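Long-range contacts in type I site-specific restriction-modification system, R (Restriction) subunit (Vibrio vulnificus, PDB 3H1T), which probably binds ATP and DNA and cuts foreign DNA, using ATP hydrolysis to translocate it, the chain here being the probable nuclease and the helicase-like part: residues Arg75-Leu80 with Val90-Pro95; Gln102-Ala107 with Lys117-Thr122; Tyr473-Thr478 with Val501-Ser506. All coordinates share one frame; numbering follows the deposited sequence.

How the contacts relate
From the N terminus, contact 1 closes a beta hairpin, pairing strands 75-81 and 86-93. The chain then runs on to helix 104-114, and contact 2 folds the start of that helix onto strand 118-122, completing a beta-alpha-beta unit. The two touch directly, since Val-90 and Glu-92 probably form backbone hydrogen bonds with Tyr-120 where strands 86-93 and 118-122 lie side by side in one mixed sheet. Contact 3 comes much later, with its centre about 50 Å from that of contact 1, and closes another beta-alpha-beta unit in the second helicase-like domain. The three follow in series; none nests or crosses.

Contact 1 of 3, residues Arg75-Leu80 with Val90-Pro95; sequences RADYLL and VVEAKP
Asp-77 reaches across to the strand end, where its OD2 accepts the backbone N-H of Ala-93 at 2.7 Å (162°), on the anti side of the carboxylate. Its CB faces the other strand, and chi1 of -66°, with CG anti to the carbonyl carbon, places OD2 by that N-H. OD2 lies 3.0 Å from Glu-92 OE2, a close approach of two acceptors, not a hydrogen bond, with the carboxylate planes 39° apart. Beside them a water accepts from Asp-77 N and donates to Val-91 O and Glu-92 OE2. The spacing of Asp-77, Glu-92 and Lys-94 resembles the PD-(D/E)XK signature, and they may be the metal-binding acids and lysine of a nuclease site, as in type I restriction subunits.

Behind the acids the strands pair antiparallel. Val-91 N donates to Tyr-78 O at 3.1 Å, while the return bond from Tyr-78 N to Val-91 O is weak. Compact, branched Val-91 lays CB against Tyr-78 CB (3.9 Å), and Ala-93 CB, small enough to fit, meets the edge of the Tyr-78 ring. Further out, Tyr-78 OH bonds Thr-35 OG1 of helix 26-40, strand 49-55 flanks 75-80 on its other edge, and helix 104-114 packs on Val-90 and Glu-92.

Contact 2 of 3, residues Gln102-Ala107 with Lys117-Thr122; sequences QGMQQA and KFAYST
Ser-121, Met-104 and Ala-119 bury the most surface where the first turn of helix 104-114 lies on strand 118-122. Ser-121 points at the start of the helix. Its OG, extended away from the backbone N (chi1 180°), comes to 3.3 Å from Gly-103 CA and also presses on the Gly-103 carbonyl carbon. Glycine suits the N-cap position 103 because a CB there would point at Ser-121 and collide with its OG; the CA atoms of Gly-103 and Ser-121 are only 5.2 Å apart. The hydroxyl has its hydrogen-bond partner in the loop just before the helix, Val-100 O, which ties that loop to the strand as well.

Met-104, modelled as selenomethionine, works through the end of its chain. Bends at chi2 (70°) and chi3 bring CE back over the strand, 3.8 Å from Ala-119 O and 4.0 Å from Ala-119 CB. A flexible, unbranched side chain can follow this curve, and it also touches Leu-128 and Phe-130 of strand 127-131.

Ala-119 meets the helix about one turn on from Met-104, at Ala-107. Its CB faces Ala-107 O at 3.8 Å and Ala-107 CB at 4.3 Å, while Ala-107 CB in turn meets Tyr-120 O at 3.4 Å. Two methyl side chains let the helix backbone settle low on the sheet, and Ala-107 N to Gly-103 O, at 2.9 Å, is the helical bond of this first turn.

The helix of this beta-alpha-beta unit is thus seated on the strand by methyl groups that meet backbone carbonyls and one another, while the one buried hydroxyl among them, that of Ser-121, is satisfied by the loop carbonyl of Val-100.

Contact 3 of 3, residues Tyr473-Thr478 with Val501-Ser506; sequences YVARVT and VILTTS
Tyr-473 and Val-501 lead into a parallel strand pair, 474-476 with 502-505, the two strands of a beta-alpha-beta unit whose crossover is helix 482-493. It forms one margin of the central sheet in the second RecA-like domain of the helicase fold, with strand 474-476 outermost and strand 502-505 next to it. Tyr-473 O accepts two N-H groups at once, from Val-501 at 2.8 Å and from Ile-502 at 3.1 Å, the latter nearly straight (175°). The pattern then continues in parallel fashion through Ala-475 N to Ile-502 O, Thr-504 N to Ala-475 O, and Val-477 N to Thr-504 O at 2.8 Å.

Beta-branched residues suit these extended chains. Val-501 CB makes an off-centre CH-pi contact with the Tyr-473 ring, 4.2 Å from its centroid, while the phenol OH bonds Arg-438 O. Val-474 CG1 packs on Ile-502 CB; Arg-456 of helix 449-462 touches Val-474, and Met-433 of helix 422-436 touches Ile-502. On the other face Leu-503 CD2 meets Val-477 CG2 at 3.8 Å beneath helix 482-493, where it also touches the methyl of Ala-475. Thr-504 turns OG1 against Arg-476 CB but bonds Ala-452 O, and Arg-476 forms a salt bridge with Glu-481. Beyond Val-477 N, the next bond comes from a side chain: Thr-505 OG1, swung away from its backbone N (chi1 -173°), donates to Val-477 O at 2.9 Å, almost in line with the carbonyl bond.

Contact 1 of 3, residues Arg75-Leu80 with Val90-Pro95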
loop_
_atom_site.group_PDB
_atom_site.type_symbol
_atom_site.label_atom_id
_atom_site.label_comp_id
_atom_site.label_asym_id
_atom_site.label_seq_id
_atom_site.Cartn_x
_atom_site.Cartn_y
_atom_site.Cartn_z
ATOM N N ARG A 75 4.802 14.268 -12.767
ATOM C CA ARG A 75 6.176 14.559 -13.158
ATOM C C ARG A 75 6.638 15.898 -12.578
ATOM O O ARG A 75 5.883 16.874 -12.557
ATOM C CB ARG A 75 6.174 14.597 -14.689
ATOM C CG ARG A 75 7.468 14.533 -15.455
ATOM C CD ARG A 75 7.108 14.725 -16.922
ATOM N NE ARG A 75 5.704 14.378 -17.193
ATOM C CZ ARG A 75 5.262 13.163 -17.537
ATOM N NH1 ARG A 75 6.110 12.149 -17.668
ATOM N NH2 ARG A 75 3.966 12.960 -17.762
ATOM N N ALA A 76 7.869 15.932 -12.088
ATOM C CA ALA A 76 8.434 17.156 -11.547
ATOM C C ALA A 76 9.530 17.624 -12.511
ATOM O O ALA A 76 10.280 16.802 -13.031
ATOM C CB ALA A 76 9.022 16.902 -10.157
ATOM N N ASP A 77 9.615 18.927 -12.763
ATOM C CA ASP A 77 10.629 19.439 -13.680
ATOM C C ASP A 77 12.022 18.932 -13.318
ATOM O O ASP A 77 12.734 18.418 -14.176
ATOM C CB ASP A 77 10.615 20.964 -13.714
ATOM C CG ASP A 77 9.339 21.510 -14.300
ATOM O OD1 ASP A 77 8.771 20.841 -15.184
ATOM O OD2 ASP A 77 8.908 22.606 -13.894
ATOM N N TYR A 78 12.409 19.074 -12.054
ATOM C CA TYR A 78 13.701 18.600 -11.599
ATOM C C TYR A 78 13.595 18.004 -10.217
ATOM O O TYR A 78 12.831 18.469 -9.381
ATOM C CB TYR A 78 14.747 19.709 -11.524
ATOM C CG TYR A 78 15.099 20.405 -12.817
ATOM C CD1 TYR A 78 14.362 21.503 -13.263
ATOM C CD2 TYR A 78 16.232 20.037 -13.530
ATOM C CE1 TYR A 78 14.751 22.223 -14.378
ATOM C CE2 TYR A 78 16.632 20.757 -14.649
ATOM C CZ TYR A 78 15.882 21.858 -15.062
ATOM O OH TYR A 78 16.265 22.641 -16.127
ATOM N N LEU A 79 14.388 16.969 -9.986
ATOM C CA LEU A 79 14.442 16.309 -8.709
ATOM C C LEU A 79 15.924 16.406 -8.390
ATOM O O LEU A 79 16.762 16.052 -9.214
ATOM C CB LEU A 79 13.992 14.855 -8.847
ATOM C CG LEU A 79 13.542 13.994 -7.652
ATOM C CD1 LEU A 79 14.523 12.863 -7.458
ATOM C CD2 LEU A 79 13.404 14.824 -6.390
ATOM N N LEU A 80 16.259 16.910 -7.209
ATOM C CA LEU A 80 17.657 17.045 -6.837
ATOM C C LEU A 80 17.977 15.956 -5.840
ATOM O O LEU A 80 17.429 15.938 -4.751
ATOM C CB LEU A 80 17.903 18.423 -6.234
ATOM C CG LEU A 80 17.454 19.577 -7.132
ATOM C CD1 LEU A 80 17.793 20.879 -6.450
ATOM C CD2 LEU A 80 18.131 19.522 -8.484
ATOM N N VAL A 90 13.186 19.669 -4.849
ATOM C CA VAL A 90 12.453 19.650 -6.103
ATOM C C VAL A 90 12.313 21.057 -6.688
ATOM O O VAL A 90 12.233 22.039 -5.948
ATOM C CB VAL A 90 11.062 18.971 -5.891
ATOM C CG1 VAL A 90 10.159 19.845 -5.030
ATOM C CG2 VAL A 90 10.442 18.643 -7.233
ATOM N N VAL A 91 12.299 21.149 -8.012
ATOM C CA VAL A 91 12.211 22.440 -8.676
ATOM C C VAL A 91 11.089 22.560 -9.703
ATOM O O VAL A 91 10.860 21.658 -10.504
ATOM C CB VAL A 91 13.538 22.763 -9.428
ATOM C CG1 VAL A 91 13.492 24.183 -10.005
ATOM C CG2 VAL A 91 14.710 22.609 -8.485
ATOM N N GLU A 92 10.396 23.687 -9.689
ATOM C CA GLU A 92 9.350 23.943 -10.664
ATOM C C GLU A 92 9.913 25.058 -11.546
ATOM O O GLU A 92 10.218 26.143 -11.059
ATOM C CB GLU A 92 8.056 24.406 -9.980
ATOM C CG GLU A 92 6.818 23.530 -10.205
ATOM C CD GLU A 92 6.441 23.331 -11.672
ATOM O OE1 GLU A 92 6.057 24.312 -12.346
ATOM O OE2 GLU A 92 6.525 22.177 -12.145
ATOM N N ALA A 93 10.071 24.797 -12.834
ATOM C CA ALA A 93 10.611 25.816 -13.716
ATOM C C ALA A 93 9.478 26.448 -14.496
ATOM O O ALA A 93 8.419 25.847 -14.665
ATOM C CB ALA A 93 11.643 25.203 -14.672
ATOM N N LYS A 94 9.687 27.676 -14.937
ATOM C CA LYS A 94 8.691 28.387 -15.702
ATOM C C LYS A 94 9.457 29.205 -16.725
ATOM O O LYS A 94 10.657 29.424 -16.575
ATOM C CB LYS A 94 7.860 29.297 -14.792
ATOM C CG LYS A 94 6.805 28.550 -13.978
ATOM C CD LYS A 94 5.669 28.031 -14.870
ATOM C CE LYS A 94 4.797 26.963 -14.184
ATOM N NZ LYS A 94 4.046 27.434 -12.985
ATOM N N PRO A 95 8.790 29.651 -17.797
ATOM C CA PRO A 95 9.499 30.456 -18.803
ATOM C C PRO A 95 10.073 31.754 -18.208
ATOM O O PRO A 95 9.479 32.327 -17.296
ATOM C CB PRO A 95 8.418 30.718 -19.854
ATOM C CG PRO A 95 7.145 30.658 -19.048
ATOM C CD PRO A 95 7.371 29.479 -18.150
HETATM O O HOH W 1 8.294 20.527 -10.945
HETATM O O HOH W 2 5.711 20.389 -13.685
#

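Contact 2 of 3, residues Gln102-Ala107 with Lys117-Thr122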
loop_
_atom_site.group_PDB
_atom_site.type_symbol
_atom_site.label_atom_id
_atom_site.label_comp_id
_atom_site.label_asym_id
_atom_site.label_seq_id
_atom_site.Cartn_x
_atom_site.Cartn_y
_atom_site.Cartn_z
ATOM N N GLN A 102 4.963 32.190 -9.090
ATOM C CA GLN A 102 3.912 31.425 -9.745
ATOM C C GLN A 102 4.012 29.940 -9.423
ATOM O O GLN A 102 3.057 29.350 -8.916
ATOM C CB GLN A 102 3.983 31.649 -11.261
ATOM C CG GLN A 102 2.740 31.204 -12.039
ATOM C CD GLN A 102 2.926 31.355 -13.544
ATOM O OE1 GLN A 102 2.928 32.470 -14.085
ATOM N NE2 GLN A 102 3.107 30.232 -14.225
ATOM N N GLY A 103 5.164 29.336 -9.705
ATOM C CA GLY A 103 5.343 27.916 -9.441
ATOM C C GLY A 103 5.590 27.505 -7.999
ATOM O O GLY A 103 5.850 26.331 -7.751
HETATM N N MSE A 104 5.492 28.435 -7.053
HETATM C CA MSE A 104 5.760 28.101 -5.660
HETATM C C MSE A 104 4.836 27.061 -5.043
HETATM O O MSE A 104 5.312 26.066 -4.495
HETATM C CB MSE A 104 5.757 29.359 -4.783
HETATM C CG MSE A 104 6.368 29.114 -3.394
HETATM SE SE MSE A 104 8.302 28.819 -3.436
HETATM C CE MSE A 104 8.381 26.940 -3.878
ATOM N N GLN A 105 3.523 27.274 -5.120
ATOM C CA GLN A 105 2.611 26.307 -4.530
ATOM C C GLN A 105 2.689 24.972 -5.268
ATOM O O GLN A 105 2.556 23.925 -4.651
ATOM C CB GLN A 105 1.174 26.882 -4.441
ATOM C CG GLN A 105 0.967 27.700 -3.122
ATOM C CD GLN A 105 -0.399 28.413 -2.968
ATOM O OE1 GLN A 105 -0.633 29.114 -1.977
ATOM N NE2 GLN A 105 -1.291 28.230 -3.939
ATOM N N GLN A 106 2.947 24.997 -6.571
ATOM C CA GLN A 106 3.074 23.744 -7.317
ATOM C C GLN A 106 4.322 22.971 -6.877
ATOM O O GLN A 106 4.312 21.747 -6.788
ATOM C CB GLN A 106 3.151 24.008 -8.827
ATOM C CG GLN A 106 3.351 22.734 -9.670
ATOM C CD GLN A 106 2.237 21.708 -9.479
ATOM O OE1 GLN A 106 1.092 21.934 -9.881
ATOM N NE2 GLN A 106 2.569 20.579 -8.853
ATOM N N ALA A 107 5.403 23.698 -6.622
ATOM C CA ALA A 107 6.648 23.080 -6.188
ATOM C C ALA A 107 6.501 22.554 -4.768
ATOM O O ALA A 107 7.024 21.497 -4.436
ATOM C CB ALA A 107 7.790 24.081 -6.261
ATOM N N LYS A 117 12.000 18.308 1.942
ATOM C CA LYS A 117 12.020 19.483 2.808
ATOM C C LYS A 117 12.452 20.759 2.098
ATOM O O LYS A 117 12.516 21.812 2.725
ATOM C CB LYS A 117 12.983 19.245 3.975
ATOM C CG LYS A 117 12.342 18.987 5.323
ATOM C CD LYS A 117 11.614 17.654 5.367
ATOM C CE LYS A 117 11.069 17.361 6.773
ATOM N NZ LYS A 117 9.582 17.444 6.860
ATOM N N PHE A 118 12.759 20.683 0.810
ATOM C CA PHE A 118 13.179 21.875 0.084
ATOM C C PHE A 118 12.462 22.011 -1.256
ATOM O O PHE A 118 12.422 21.077 -2.051
ATOM C CB PHE A 118 14.700 21.853 -0.110
ATOM C CG PHE A 118 15.456 21.727 1.180
ATOM C CD1 PHE A 118 15.499 22.787 2.087
ATOM C CD2 PHE A 118 16.019 20.503 1.548
ATOM C CE1 PHE A 118 16.076 22.628 3.354
ATOM C CE2 PHE A 118 16.603 20.328 2.806
ATOM C CZ PHE A 118 16.629 21.394 3.715
ATOM N N ALA A 119 11.889 23.177 -1.509
ATOM C CA ALA A 119 11.175 23.382 -2.758
ATOM C C ALA A 119 11.595 24.671 -3.446
ATOM O O ALA A 119 11.787 25.690 -2.787
ATOM C CB ALA A 119 9.662 23.395 -2.493
ATOM N N TYR A 120 11.729 24.632 -4.769
ATOM C CA TYR A 120 12.151 25.801 -5.530
ATOM C C TYR A 120 11.283 26.122 -6.724
ATOM O O TYR A 120 10.800 25.249 -7.419
ATOM C CB TYR A 120 13.582 25.607 -6.020
ATOM C CG TYR A 120 14.535 25.340 -4.896
ATOM C CD1 TYR A 120 15.106 26.397 -4.185
ATOM C CD2 TYR A 120 14.787 24.037 -4.475
ATOM C CE1 TYR A 120 15.903 26.159 -3.072
ATOM C CE2 TYR A 120 15.577 23.780 -3.361
ATOM C CZ TYR A 120 16.127 24.843 -2.658
ATOM O OH TYR A 120 16.859 24.579 -1.536
ATOM N N SER A 121 11.085 27.401 -6.958
ATOM C CA SER A 121 10.347 27.848 -8.104
ATOM C C SER A 121 11.339 28.776 -8.788
ATOM O O SER A 121 11.973 29.599 -8.129
ATOM C CB SER A 121 9.087 28.585 -7.663
ATOM O OG SER A 121 8.385 29.018 -8.795
ATOM N N THR A 122 11.494 28.647 -10.099
ATOM C CA THR A 122 12.436 29.485 -10.804
ATOM C C THR A 122 11.975 29.791 -12.205
ATOM O O THR A 122 11.235 29.014 -12.803
ATOM C CB THR A 122 13.805 28.808 -10.899
ATOM O OG1 THR A 122 14.684 29.613 -11.697
ATOM C CG2 THR A 122 13.658 27.430 -11.534
#

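Contact 3 of 3, residues Tyr473-Thr478 with Val501-Ser506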
loop_
_atom_site.group_PDB
_atom_site.type_symbol
_atom_site.label_atom_id
_atom_site.label_comp_id
_atom_site.label_asym_id
_atom_site.label_seq_id
_atom_site.Cartn_x
_atom_site.Cartn_y
_atom_site.Cartn_z
ATOM N N TYR A 473 -15.549 -24.706 -11.496
ATOM C CA TYR A 473 -15.983 -23.350 -11.816
ATOM C C TYR A 473 -16.160 -22.549 -10.523
ATOM O O TYR A 473 -15.741 -21.397 -10.424
ATOM C CB TYR A 473 -17.306 -23.396 -12.572
ATOM C CG TYR A 473 -17.767 -22.037 -13.029
ATOM C CD1 TYR A 473 -17.106 -21.362 -14.060
ATOM C CD2 TYR A 473 -18.852 -21.415 -12.415
ATOM C CE1 TYR A 473 -17.517 -20.089 -14.466
ATOM C CE2 TYR A 473 -19.275 -20.156 -12.816
ATOM C CZ TYR A 473 -18.607 -19.494 -13.835
ATOM O OH TYR A 473 -19.059 -18.250 -14.211
ATOM N N VAL A 474 -16.830 -23.159 -9.548
ATOM C CA VAL A 474 -17.011 -22.523 -8.255
ATOM C C VAL A 474 -16.306 -23.441 -7.287
ATOM O O VAL A 474 -16.290 -24.657 -7.472
ATOM C CB VAL A 474 -18.463 -22.453 -7.776
ATOM C CG1 VAL A 474 -18.524 -21.509 -6.582
ATOM C CG2 VAL A 474 -19.390 -21.997 -8.882
ATOM N N ALA A 475 -15.709 -22.871 -6.256
ATOM C CA ALA A 475 -15.026 -23.688 -5.287
ATOM C C ALA A 475 -15.052 -22.960 -3.969
ATOM O O ALA A 475 -15.046 -21.730 -3.918
ATOM C CB ALA A 475 -13.589 -23.944 -5.728
ATOM N N ARG A 476 -15.106 -23.732 -2.899
ATOM C CA ARG A 476 -15.111 -23.176 -1.570
ATOM C C ARG A 476 -13.719 -23.290 -0.950
ATOM O O ARG A 476 -13.085 -24.346 -1.007
ATOM C CB ARG A 476 -16.128 -23.910 -0.703
ATOM C CG ARG A 476 -15.975 -23.591 0.771
ATOM C CD ARG A 476 -17.142 -24.095 1.593
ATOM N NE ARG A 476 -16.977 -25.494 1.958
ATOM C CZ ARG A 476 -17.173 -25.967 3.183
ATOM N NH1 ARG A 476 -17.546 -25.163 4.174
ATOM N NH2 ARG A 476 -16.967 -27.245 3.427
ATOM N N VAL A 477 -13.234 -22.183 -0.394
ATOM C CA VAL A 477 -11.940 -22.159 0.277
ATOM C C VAL A 477 -12.214 -21.783 1.726
ATOM O O VAL A 477 -12.443 -20.613 2.059
ATOM C CB VAL A 477 -10.971 -21.127 -0.345
ATOM C CG1 VAL A 477 -9.781 -20.932 0.579
ATOM C CG2 VAL A 477 -10.494 -21.599 -1.719
ATOM N N THR A 478 -12.197 -22.792 2.582
ATOM C CA THR A 478 -12.470 -22.596 3.987
ATOM C C THR A 478 -11.554 -23.504 4.780
ATOM O O THR A 478 -10.860 -24.337 4.198
ATOM C CB THR A 478 -13.943 -22.950 4.296
ATOM O OG1 THR A 478 -14.113 -23.076 5.701
ATOM C CG2 THR A 478 -14.327 -24.262 3.668
ATOM N N VAL A 501 -13.461 -19.874 -11.078
ATOM C CA VAL A 501 -13.787 -18.507 -11.400
ATOM C C VAL A 501 -14.300 -17.843 -10.118
ATOM O O VAL A 501 -13.948 -16.710 -9.809
ATOM C CB VAL A 501 -14.846 -18.456 -12.508
ATOM C CG1 VAL A 501 -15.197 -17.020 -12.825
ATOM C CG2 VAL A 501 -14.317 -19.151 -13.739
ATOM N N ILE A 502 -15.093 -18.592 -9.355
ATOM C CA ILE A 502 -15.681 -18.119 -8.114
ATOM C C ILE A 502 -15.206 -18.893 -6.903
ATOM O O ILE A 502 -15.286 -20.116 -6.884
ATOM C CB ILE A 502 -17.216 -18.309 -8.071
ATOM C CG1 ILE A 502 -17.837 -18.097 -9.455
ATOM C CG2 ILE A 502 -17.797 -17.383 -7.021
ATOM C CD1 ILE A 502 -17.763 -16.726 -9.926
ATOM N N LEU A 503 -14.728 -18.192 -5.888
ATOM C CA LEU A 503 -14.319 -18.839 -4.655
ATOM C C LEU A 503 -15.265 -18.318 -3.576
ATOM O O LEU A 503 -15.568 -17.124 -3.539
ATOM C CB LEU A 503 -12.885 -18.466 -4.252
ATOM C CG LEU A 503 -11.632 -18.935 -5.003
ATOM C CD1 LEU A 503 -10.393 -18.487 -4.213
ATOM C CD2 LEU A 503 -11.645 -20.444 -5.138
ATOM N N THR A 504 -15.760 -19.201 -2.721
ATOM C CA THR A 504 -16.621 -18.765 -1.637
ATOM C C THR A 504 -15.795 -19.028 -0.383
ATOM O O THR A 504 -15.003 -19.979 -0.331
ATOM C CB THR A 504 -17.933 -19.562 -1.572
ATOM O OG1 THR A 504 -17.646 -20.931 -1.285
ATOM C CG2 THR A 504 -18.661 -19.484 -2.898
ATOM N N THR A 505 -15.963 -18.174 0.612
ATOM C CA THR A 505 -15.237 -18.313 1.851
ATOM C C THR A 505 -16.042 -17.549 2.896
ATOM O O THR A 505 -17.137 -17.069 2.617
ATOM C CB THR A 505 -13.848 -17.669 1.709
ATOM O OG1 THR A 505 -13.068 -17.934 2.872
ATOM C CG2 THR A 505 -13.997 -16.173 1.536
ATOM N N SER A 506 -15.512 -17.464 4.102
ATOM C CA SER A 506 -16.180 -16.717 5.146
ATOM C C SER A 506 -15.156 -15.734 5.732
ATOM O O SER A 506 -15.265 -14.507 5.542
ATOM C CB SER A 506 -16.733 -17.666 6.219
ATOM O OG SER A 506 -15.829 -18.719 6.497
#